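Local coordinates for protein Aln2 (Streptomyces sp. CM020, PDB 6P7L) that is a noncanonical SnoaL-like protein of the NTF2 superfamily, probably taking part in biosynthesis of the polyketide antibiotic alnumycin, though its exact role is uncertain, at residues Y37-Q42 and L145-G150; A45-R50 and R155-E160; A61-V64 and E68-L71. One frame throughout, in Å; residues are numbered along the deposited sequence.

Contact 1: Y37-Q42 and L145-G150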
loop_
_atom_site.group_PDB
_atom_site.type_symbol
_atom_site.label_atom_id
_atom_site.label_comp_id
_atom_site.label_asym_id
_atom_site.label_seq_id
_atom_site.Cartn_x
_atom_site.Cartn_y
_atom_site.Cartn_z
ATOM N N TYR A 37 -8.222 3.491 13.276
ATOM C CA TYR A 37 -7.545 3.256 12.002
ATOM C C TYR A 37 -6.048 3.014 12.199
ATOM O O TYR A 37 -5.477 2.035 11.677
ATOM C CB TYR A 37 -7.781 4.432 11.069
ATOM C CG TYR A 37 -7.235 4.169 9.719
ATOM C CD1 TYR A 37 -7.985 3.450 8.786
ATOM C CD2 TYR A 37 -5.961 4.576 9.371
ATOM C CE1 TYR A 37 -7.493 3.189 7.542
ATOM C CE2 TYR A 37 -5.449 4.296 8.108
ATOM C CZ TYR A 37 -6.238 3.606 7.210
ATOM O OH TYR A 37 -5.770 3.292 5.948
ATOM N N VAL A 38 -5.402 3.879 12.981
ATOM C CA VAL A 38 -3.982 3.708 13.245
ATOM C C VAL A 38 -3.739 2.370 13.933
ATOM O O VAL A 38 -2.803 1.644 13.583
ATOM C CB VAL A 38 -3.453 4.886 14.073
ATOM C CG1 VAL A 38 -2.046 4.635 14.593
ATOM C CG2 VAL A 38 -3.468 6.164 13.228
ATOM N N GLU A 39 -4.583 2.024 14.911
ATOM C CA GLU A 39 -4.432 0.768 15.644
ATOM C C GLU A 39 -4.509 -0.434 14.708
ATOM O O GLU A 39 -3.745 -1.404 14.857
ATOM C CB GLU A 39 -5.505 0.667 16.713
ATOM C CG GLU A 39 -5.277 -0.486 17.662
ATOM C CD GLU A 39 -6.321 -0.599 18.729
ATOM O OE1 GLU A 39 -7.404 0.048 18.625
ATOM O OE2 GLU A 39 -6.031 -1.339 19.696
ATOM N N VAL A 40 -5.441 -0.388 13.748
ATOM C CA VAL A 40 -5.592 -1.450 12.760
ATOM C C VAL A 40 -4.358 -1.547 11.865
ATOM O O VAL A 40 -3.854 -2.648 11.607
ATOM C CB VAL A 40 -6.880 -1.232 11.939
ATOM C CG1 VAL A 40 -6.940 -2.170 10.731
ATOM C CG2 VAL A 40 -8.114 -1.428 12.805
ATOM N N THR A 41 -3.834 -0.414 11.389
ATOM C CA THR A 41 -2.654 -0.504 10.525
ATOM C C THR A 41 -1.486 -1.137 11.262
ATOM O O THR A 41 -0.686 -1.874 10.665
ATOM C CB THR A 41 -2.196 0.852 9.978
ATOM O OG1 THR A 41 -1.586 1.661 11.006
ATOM C CG2 THR A 41 -3.341 1.617 9.304
ATOM N N GLN A 42 -1.354 -0.835 12.547
ATOM C CA GLN A 42 -0.223 -1.347 13.325
ATOM C C GLN A 42 -0.417 -2.825 13.637
ATOM O O GLN A 42 0.548 -3.596 13.643
ATOM C CB GLN A 42 -0.042 -0.530 14.609
ATOM C CG GLN A 42 0.274 0.937 14.327
ATOM C CD GLN A 42 1.481 1.075 13.425
ATOM O OE1 GLN A 42 2.618 0.841 13.845
ATOM N NE2 GLN A 42 1.219 1.332 12.141
ATOM N N LEU A 145 -11.982 -8.228 13.743
ATOM C CA LEU A 145 -11.062 -8.071 14.857
ATOM C C LEU A 145 -11.852 -7.761 16.118
ATOM O O LEU A 145 -12.920 -7.129 16.081
ATOM C CB LEU A 145 -10.036 -6.946 14.606
ATOM C CG LEU A 145 -9.420 -6.912 13.217
ATOM C CD1 LEU A 145 -8.641 -5.616 12.989
ATOM C CD2 LEU A 145 -8.566 -8.126 13.008
ATOM N N VAL A 146 -11.306 -8.200 17.248
ATOM C CA VAL A 146 -11.924 -7.955 18.540
ATOM C C VAL A 146 -10.842 -7.497 19.502
ATOM O O VAL A 146 -9.660 -7.779 19.322
ATOM C CB VAL A 146 -12.650 -9.194 19.082
ATOM C CG1 VAL A 146 -13.813 -9.568 18.184
ATOM C CG2 VAL A 146 -11.671 -10.375 19.274
ATOM N N ARG A 147 -11.263 -6.793 20.542
ATOM C CA ARG A 147 -10.348 -6.261 21.546
ATOM C C ARG A 147 -10.302 -7.201 22.749
ATOM O O ARG A 147 -11.347 -7.556 23.299
ATOM C CB ARG A 147 -10.798 -4.864 21.971
ATOM C CG ARG A 147 -9.771 -4.066 22.727
ATOM C CD ARG A 147 -10.275 -2.638 22.894
ATOM N NE ARG A 147 -10.499 -2.002 21.590
ATOM C CZ ARG A 147 -9.520 -1.564 20.809
ATOM N NH1 ARG A 147 -8.272 -1.706 21.231
ATOM N NH2 ARG A 147 -9.784 -0.996 19.617
ATOM N N VAL A 148 -9.093 -7.613 23.144
ATOM C CA VAL A 148 -8.904 -8.512 24.281
ATOM C C VAL A 148 -7.849 -7.899 25.174
ATOM O O VAL A 148 -6.708 -7.689 24.734
ATOM C CB VAL A 148 -8.483 -9.931 23.839
ATOM C CG1 VAL A 148 -8.254 -10.832 25.042
ATOM C CG2 VAL A 148 -9.546 -10.501 22.928
ATOM N N SER A 149 -8.238 -7.601 26.422
ATOM C CA SER A 149 -7.400 -6.885 27.381
ATOM C C SER A 149 -6.790 -5.650 26.729
ATOM O O SER A 149 -5.592 -5.381 26.834
ATOM C CB SER A 149 -6.329 -7.789 28.007
ATOM O OG SER A 149 -6.896 -9.038 28.346
ATOM N N GLY A 150 -7.599 -4.961 25.928
ATOM C CA GLY A 150 -7.249 -3.671 25.386
ATOM C C GLY A 150 -6.560 -3.692 24.049
ATOM O O GLY A 150 -6.282 -2.616 23.507
#
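Glu39, on helix 34-52, and Arg147, near the end of strand 133-148, meet in an end-on salt bridge in which two nitrogens hold two oxygens. The arginine chain can be followed outward from its backbone. CB leaves the strand without aiming at the helix, and CG and CD continue in an extended run, with Leu36 and Leu152 among the neighbours of the side chain. The bend comes at chi3 (-60°), which swings NE and the guanidinium round toward the helix. At the tip, Arg147 NH2 gives a hydrogen bond to Glu39 OE1 at 2.8 Å, reaching it on the syn side but well out of the carboxylate plane. Arg147 NH1 bonds to the syn lone pair of Glu39 OE2 at 2.7 Å, with an N-H...O angle of 162°. The carboxylate and guanidinium lie nearly coplanar, 28° apart, as suits a paired bridge. Arg147 NH1 also donates to the carbonyl O of Gly150, 3.2 Å away, a more bent bond that comes from above that carbonyl's plane. The turn after the strand thereby helps fix the rotation of the guanidinium. Glutamate fits its helical place because its extended chain carries the charge across a gap that the backbones do not close.

The other half of the contact is apolar: Val40 CG2 packs on Leu145 CD1 at 4.2 Å, branched side chains filling the buried side of the interface. Helix 34-52 here lies against the curved sheet of the NTF2-like fold. Leu145 also touches Phe43 and Tyr44 of that helix, Val40 rests on Met106 of strand 98-110, and Leu31 of the second subunit packs on Glu39.

Contact 2: A45-R50 and R155-E160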
loop_
_atom_site.group_PDB
_atom_site.type_symbol
_atom_site.label_atom_id
_atom_site.label_comp_id
_atom_site.label_asym_id
_atom_site.label_seq_id
_atom_site.Cartn_x
_atom_site.Cartn_y
_atom_site.Cartn_z
ATOM N N ALA A 45 0.487 -4.643 10.316
ATOM C CA ALA A 45 1.911 -4.580 10.025
ATOM C C ALA A 45 2.654 -5.600 10.879
ATOM O O ALA A 45 3.481 -6.381 10.376
ATOM C CB ALA A 45 2.442 -3.157 10.278
ATOM N N ARG A 46 2.353 -5.617 12.182
ATOM C CA ARG A 46 3.036 -6.554 13.074
ATOM C C ARG A 46 2.616 -7.986 12.771
ATOM O O ARG A 46 3.445 -8.912 12.792
ATOM C CB ARG A 46 2.745 -6.171 14.521
ATOM C CG ARG A 46 3.403 -4.776 14.890
ATOM C CD ARG A 46 3.396 -4.403 16.325
ATOM N NE ARG A 46 4.525 -3.498 16.597
ATOM C CZ ARG A 46 4.483 -2.177 16.448
ATOM N NH1 ARG A 46 3.366 -1.584 16.047
ATOM N NH2 ARG A 46 5.549 -1.437 16.714
ATOM N N GLN A 47 1.340 -8.199 12.460
ATOM C CA GLN A 47 0.890 -9.560 12.183
ATOM C C GLN A 47 1.599 -10.137 10.958
ATOM O O GLN A 47 2.017 -11.309 10.958
ATOM C CB GLN A 47 -0.616 -9.579 11.969
ATOM C CG GLN A 47 -1.239 -10.982 11.927
ATOM C CD GLN A 47 -2.697 -10.938 11.555
ATOM O OE1 GLN A 47 -3.053 -10.410 10.483
ATOM N NE2 GLN A 47 -3.558 -11.453 12.434
ATOM N N MET A 48 1.709 -9.341 9.886
ATOM C CA MET A 48 2.324 -9.854 8.662
ATOM C C MET A 48 3.848 -9.914 8.814
ATOM O O MET A 48 4.493 -10.817 8.252
ATOM C CB MET A 48 1.956 -9.011 7.437
ATOM C CG MET A 48 0.530 -9.168 6.932
ATOM S SD MET A 48 0.089 -10.899 6.575
ATOM C CE MET A 48 -0.703 -11.203 8.081
ATOM N N HIS A 49 4.448 -8.989 9.578
ATOM C CA HIS A 49 5.886 -9.119 9.821
ATOM C C HIS A 49 6.194 -10.468 10.447
ATOM O O HIS A 49 7.166 -11.134 10.060
ATOM C CB HIS A 49 6.435 -8.014 10.718
ATOM C CG HIS A 49 6.514 -6.665 10.056
ATOM N ND1 HIS A 49 7.106 -5.577 10.664
ATOM C CD2 HIS A 49 6.071 -6.229 8.857
ATOM C CE1 HIS A 49 7.039 -4.530 9.858
ATOM N NE2 HIS A 49 6.390 -4.892 8.762
ATOM N N ARG A 50 5.355 -10.897 11.392
ATOM C CA ARG A 50 5.593 -12.166 12.067
ATOM C C ARG A 50 5.420 -13.316 11.091
ATOM O O ARG A 50 6.254 -14.230 11.031
ATOM C CB ARG A 50 4.644 -12.333 13.252
ATOM C CG ARG A 50 4.812 -11.330 14.386
ATOM C CD ARG A 50 3.859 -11.626 15.516
ATOM N NE ARG A 50 3.884 -10.611 16.574
ATOM C CZ ARG A 50 3.231 -10.708 17.731
ATOM N NH1 ARG A 50 2.518 -11.791 18.007
ATOM N NH2 ARG A 50 3.286 -9.718 18.609
ATOM N N ARG A 155 -10.352 -12.391 14.957
ATOM C CA ARG A 155 -11.421 -13.349 15.250
ATOM C C ARG A 155 -11.824 -14.195 14.054
ATOM O O ARG A 155 -12.104 -15.391 14.201
ATOM C CB ARG A 155 -12.653 -12.624 15.793
ATOM C CG ARG A 155 -13.820 -13.557 16.091
ATOM C CD ARG A 155 -14.953 -12.827 16.835
ATOM N NE ARG A 155 -15.989 -12.339 15.924
ATOM C CZ ARG A 155 -17.022 -11.590 16.293
ATOM N NH1 ARG A 155 -17.165 -11.235 17.560
ATOM N NH2 ARG A 155 -17.910 -11.190 15.391
ATOM N N SER A 156 -11.837 -13.600 12.864
ATOM C CA SER A 156 -12.285 -14.247 11.644
ATOM C C SER A 156 -11.409 -13.730 10.524
ATOM O O SER A 156 -11.044 -12.557 10.530
ATOM C CB SER A 156 -13.790 -13.878 11.338
ATOM O OG SER A 156 -14.169 -14.187 10.006
ATOM N N ARG A 157 -11.031 -14.597 9.588
ATOM C CA ARG A 157 -10.373 -14.165 8.361
ATOM C C ARG A 157 -10.968 -15.013 7.237
ATOM O O ARG A 157 -10.992 -16.246 7.348
ATOM C CB ARG A 157 -8.858 -14.343 8.433
ATOM C CG ARG A 157 -8.149 -14.053 7.122
ATOM C CD ARG A 157 -6.684 -13.676 7.265
ATOM N NE ARG A 157 -6.588 -12.427 7.981
ATOM C CZ ARG A 157 -5.524 -11.991 8.656
ATOM N NH1 ARG A 157 -4.391 -12.695 8.671
ATOM N NH2 ARG A 157 -5.616 -10.837 9.317
ATOM N N VAL A 158 -11.442 -14.370 6.171
ATOM C CA VAL A 158 -11.985 -15.081 5.002
ATOM C C VAL A 158 -11.259 -14.567 3.765
ATOM O O VAL A 158 -11.297 -13.368 3.478
ATOM C CB VAL A 158 -13.501 -14.863 4.858
ATOM C CG1 VAL A 158 -14.046 -15.559 3.595
ATOM C CG2 VAL A 158 -14.250 -15.348 6.107
ATOM N N ILE A 159 -10.604 -15.457 3.035
ATOM C CA ILE A 159 -9.806 -15.103 1.863
ATOM C C ILE A 159 -10.539 -15.586 0.616
ATOM O O ILE A 159 -10.876 -16.771 0.518
ATOM C CB ILE A 159 -8.408 -15.738 1.943
ATOM C CG1 ILE A 159 -7.652 -15.150 3.144
ATOM C CG2 ILE A 159 -7.648 -15.524 0.660
ATOM C CD1 ILE A 159 -6.447 -15.939 3.540
ATOM N N GLU A 160 -10.804 -14.679 -0.327
ATOM C CA GLU A 160 -11.350 -15.042 -1.636
ATOM C C GLU A 160 -10.235 -14.807 -2.646
ATOM O O GLU A 160 -9.760 -13.672 -2.786
ATOM C CB GLU A 160 -12.595 -14.214 -1.978
ATOM C CG GLU A 160 -13.798 -14.582 -1.109
ATOM C CD GLU A 160 -15.059 -13.852 -1.502
ATOM O OE1 GLU A 160 -15.103 -13.294 -2.618
ATOM O OE2 GLU A 160 -16.011 -13.842 -0.697
#
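Gln47 and Arg157 face each other in the buried interior, and hydrogen bonding carries most of their contact. Both guanidinium ends turn to one amide oxygen: Arg157 NH2 reaches Gln47 OE1 at 2.8 Å, on a lone pair in the carbonyl plane, while Arg157 NH1 reaches the same OE1 at 3.2 Å from above that plane, with a poorer N-H...O angle of 137°. The difference follows from the amide and guanidinium standing almost perpendicular, 88° apart. Glutamine suits the place, since its oxygen accepts from the arginine while its NE2 donates to Thr62 and Ser154, which fixes which way round the amide sits.

The charged partner is Asp143, whose salt bridge with Arg157 NE probably balances the buried charge. NH1 also bonds to a glycerol, probably from the crystallisation liquor.

Van der Waals packing is slighter. The bent chain of Met48 (chi2 -55°) brings CE to 4.0 Å from Arg157 NH1, a flexible apolar tip beside the guanidinium.

The contact lies near the chain's centre, between helix 34-52 and strand 151-161 of the curved sheet, consistent with the interior pocket of many NTF2-like relatives; Phe59 of helix 56-60 touches all three side chains.

Contact 3: A61-V64 and E68-L71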
loop_
_atom_site.group_PDB
_atom_site.type_symbol
_atom_site.label_atom_id
_atom_site.label_comp_id
_atom_site.label_asym_id
_atom_site.label_seq_id
_atom_site.Cartn_x
_atom_site.Cartn_y
_atom_site.Cartn_z
ATOM N N ALA A 61 -0.663 -16.406 17.526
ATOM C CA ALA A 61 -1.029 -15.852 18.829
ATOM C C ALA A 61 -1.836 -14.571 18.704
ATOM O O ALA A 61 -2.454 -14.131 19.691
ATOM C CB ALA A 61 0.242 -15.593 19.651
ATOM N N THR A 62 -1.844 -13.960 17.521
ATOM C CA THR A 62 -2.684 -12.792 17.333
ATOM C C THR A 62 -4.152 -13.163 17.159
ATOM O O THR A 62 -5.009 -12.265 17.194
ATOM C CB THR A 62 -2.264 -11.948 16.115
ATOM O OG1 THR A 62 -2.528 -12.647 14.886
ATOM C CG2 THR A 62 -0.805 -11.502 16.198
ATOM N N PHE A 63 -4.459 -14.462 17.010
ATOM C CA PHE A 63 -5.834 -14.924 16.865
ATOM C C PHE A 63 -6.404 -15.332 18.222
ATOM O O PHE A 63 -5.687 -15.814 19.099
ATOM C CB PHE A 63 -5.919 -16.125 15.894
ATOM C CG PHE A 63 -5.742 -15.747 14.458
ATOM C CD1 PHE A 63 -4.475 -15.493 13.947
ATOM C CD2 PHE A 63 -6.831 -15.649 13.613
ATOM C CE1 PHE A 63 -4.315 -15.108 12.642
ATOM C CE2 PHE A 63 -6.658 -15.264 12.287
ATOM C CZ PHE A 63 -5.405 -14.983 11.833
ATOM N N VAL A 64 -7.710 -15.106 18.405
ATOM C CA VAL A 64 -8.376 -15.516 19.639
ATOM C C VAL A 64 -8.735 -16.996 19.607
ATOM O O VAL A 64 -8.768 -17.646 18.565
ATOM C CB VAL A 64 -9.621 -14.657 19.920
ATOM C CG1 VAL A 64 -9.234 -13.203 20.002
ATOM C CG2 VAL A 64 -10.704 -14.922 18.885
ATOM N N GLU A 68 -11.854 -18.326 13.400
ATOM C CA GLU A 68 -12.125 -19.074 12.178
ATOM C C GLU A 68 -11.306 -18.477 11.047
ATOM O O GLU A 68 -11.359 -17.263 10.815
ATOM C CB GLU A 68 -13.606 -19.035 11.815
ATOM C CG GLU A 68 -14.400 -20.251 12.244
ATOM C CD GLU A 68 -15.899 -20.010 12.187
ATOM O OE1 GLU A 68 -16.600 -20.399 13.144
ATOM O OE2 GLU A 68 -16.373 -19.434 11.185
ATOM N N PHE A 69 -10.538 -19.325 10.363
ATOM C CA PHE A 69 -9.694 -18.919 9.247
ATOM C C PHE A 69 -10.166 -19.698 8.034
ATOM O O PHE A 69 -9.897 -20.902 7.933
ATOM C CB PHE A 69 -8.219 -19.199 9.548
ATOM C CG PHE A 69 -7.264 -18.489 8.643
ATOM C CD1 PHE A 69 -7.271 -18.721 7.283
ATOM C CD2 PHE A 69 -6.332 -17.593 9.155
ATOM C CE1 PHE A 69 -6.383 -18.061 6.444
ATOM C CE2 PHE A 69 -5.450 -16.954 8.311
ATOM C CZ PHE A 69 -5.476 -17.173 6.973
ATOM N N ARG A 70 -10.800 -19.006 7.088
ATOM C CA ARG A 70 -11.401 -19.646 5.924
ATOM C C ARG A 70 -10.508 -19.397 4.722
ATOM O O ARG A 70 -10.430 -18.270 4.202
ATOM C CB ARG A 70 -12.824 -19.142 5.680
ATOM C CG ARG A 70 -13.580 -20.013 4.725
ATOM C CD ARG A 70 -14.916 -19.650 4.803
ATOM N NE ARG A 70 -15.574 -19.881 6.111
ATOM C CZ ARG A 70 -16.344 -20.935 6.420
ATOM N NH1 ARG A 70 -16.568 -21.903 5.531
ATOM N NH2 ARG A 70 -16.893 -21.022 7.625
ATOM N N LEU A 71 -9.954 -20.496 4.221
ATOM C CA LEU A 71 -9.000 -20.548 3.144
ATOM C C LEU A 71 -9.722 -20.340 1.827
ATOM O O LEU A 71 -10.939 -20.568 1.703
ATOM C CB LEU A 71 -8.286 -21.909 3.150
ATOM C CG LEU A 71 -7.354 -22.260 4.316
ATOM C CD1 LEU A 71 -6.923 -23.730 4.270
ATOM C CD2 LEU A 71 -6.135 -21.373 4.294
#
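Phe63 and Phe69 bring their rings together within the cone-like helix-and-sheet fold of the NTF2 superfamily, where the short strands 63-64 and 67-70 lie close in the chain. The first shell is this one aromatic pair. Phe63 CZ lies at the edge of the Phe69 ring, near its plane, and CE2 beside it also touches CD2 of Phe69. Ring centroids are 5.9 Å apart and the planes are inclined at 41°, so the pair is oblique, neither stacked nor T-shaped. Each side chain starts out toward the other segment. With chi1 at -164°, the Phe69 ring is turned away from its own backbone N and presents its CD2-CE2 side to Phe63. Phenylalanine suits both positions because a broad, wholly apolar ring can bridge backbones whose nearest CA atoms, those of Phe63 and Glu68, are 8.9 Å apart.

In the next shell, Ile83 of helix 80-90 touches both rings. Phe59 meets Phe63 edge-to-face, and Gln47 of helix 34-52 also packs on it. Phe69 is bordered by Leu77, Ile159 and Arg157, and a glycerol lies about 4 Å from its side chain.

Farther out, the backbone sets where the rings start. Thr62 and Val64 are hydrogen-bonded to Ser154, and Glu68 to Arg155 and Arg157, so both segments are held along strand 151-161. Arg153 adds a side-chain bond to the carbonyl O of Phe63. The closest approach of the aromatic pair itself is an ordinary van der Waals contact, Phe63 CZ to Phe69 CD2 at 3.9 Å.

In the fold
Contacts 1 and 2 use successive parts of helix 34-52 against neighbouring strands of one sheet, their centres about 12 Å apart, and Val146 CG1 packs on Arg155 CD at 3.7 Å between them. Contact 3 lies about 8 Å from contact 2, centre to centre, and both its segments fall between those of contact 2 along the chain. The two are joined by a probable hydrogen bond between neighbouring strands, Arg157 O to Arg70 N at 2.8 Å. Val64 CG1 meets Val146 CG2 at 3.8 Å, linking contact 3 with contact 1. Bound glycerol near Arg157 and near Phe69 may mark a pocket between contacts 2 and 3, whereas contact 1 sits toward the periphery and, like contact 2, touches the second subunit.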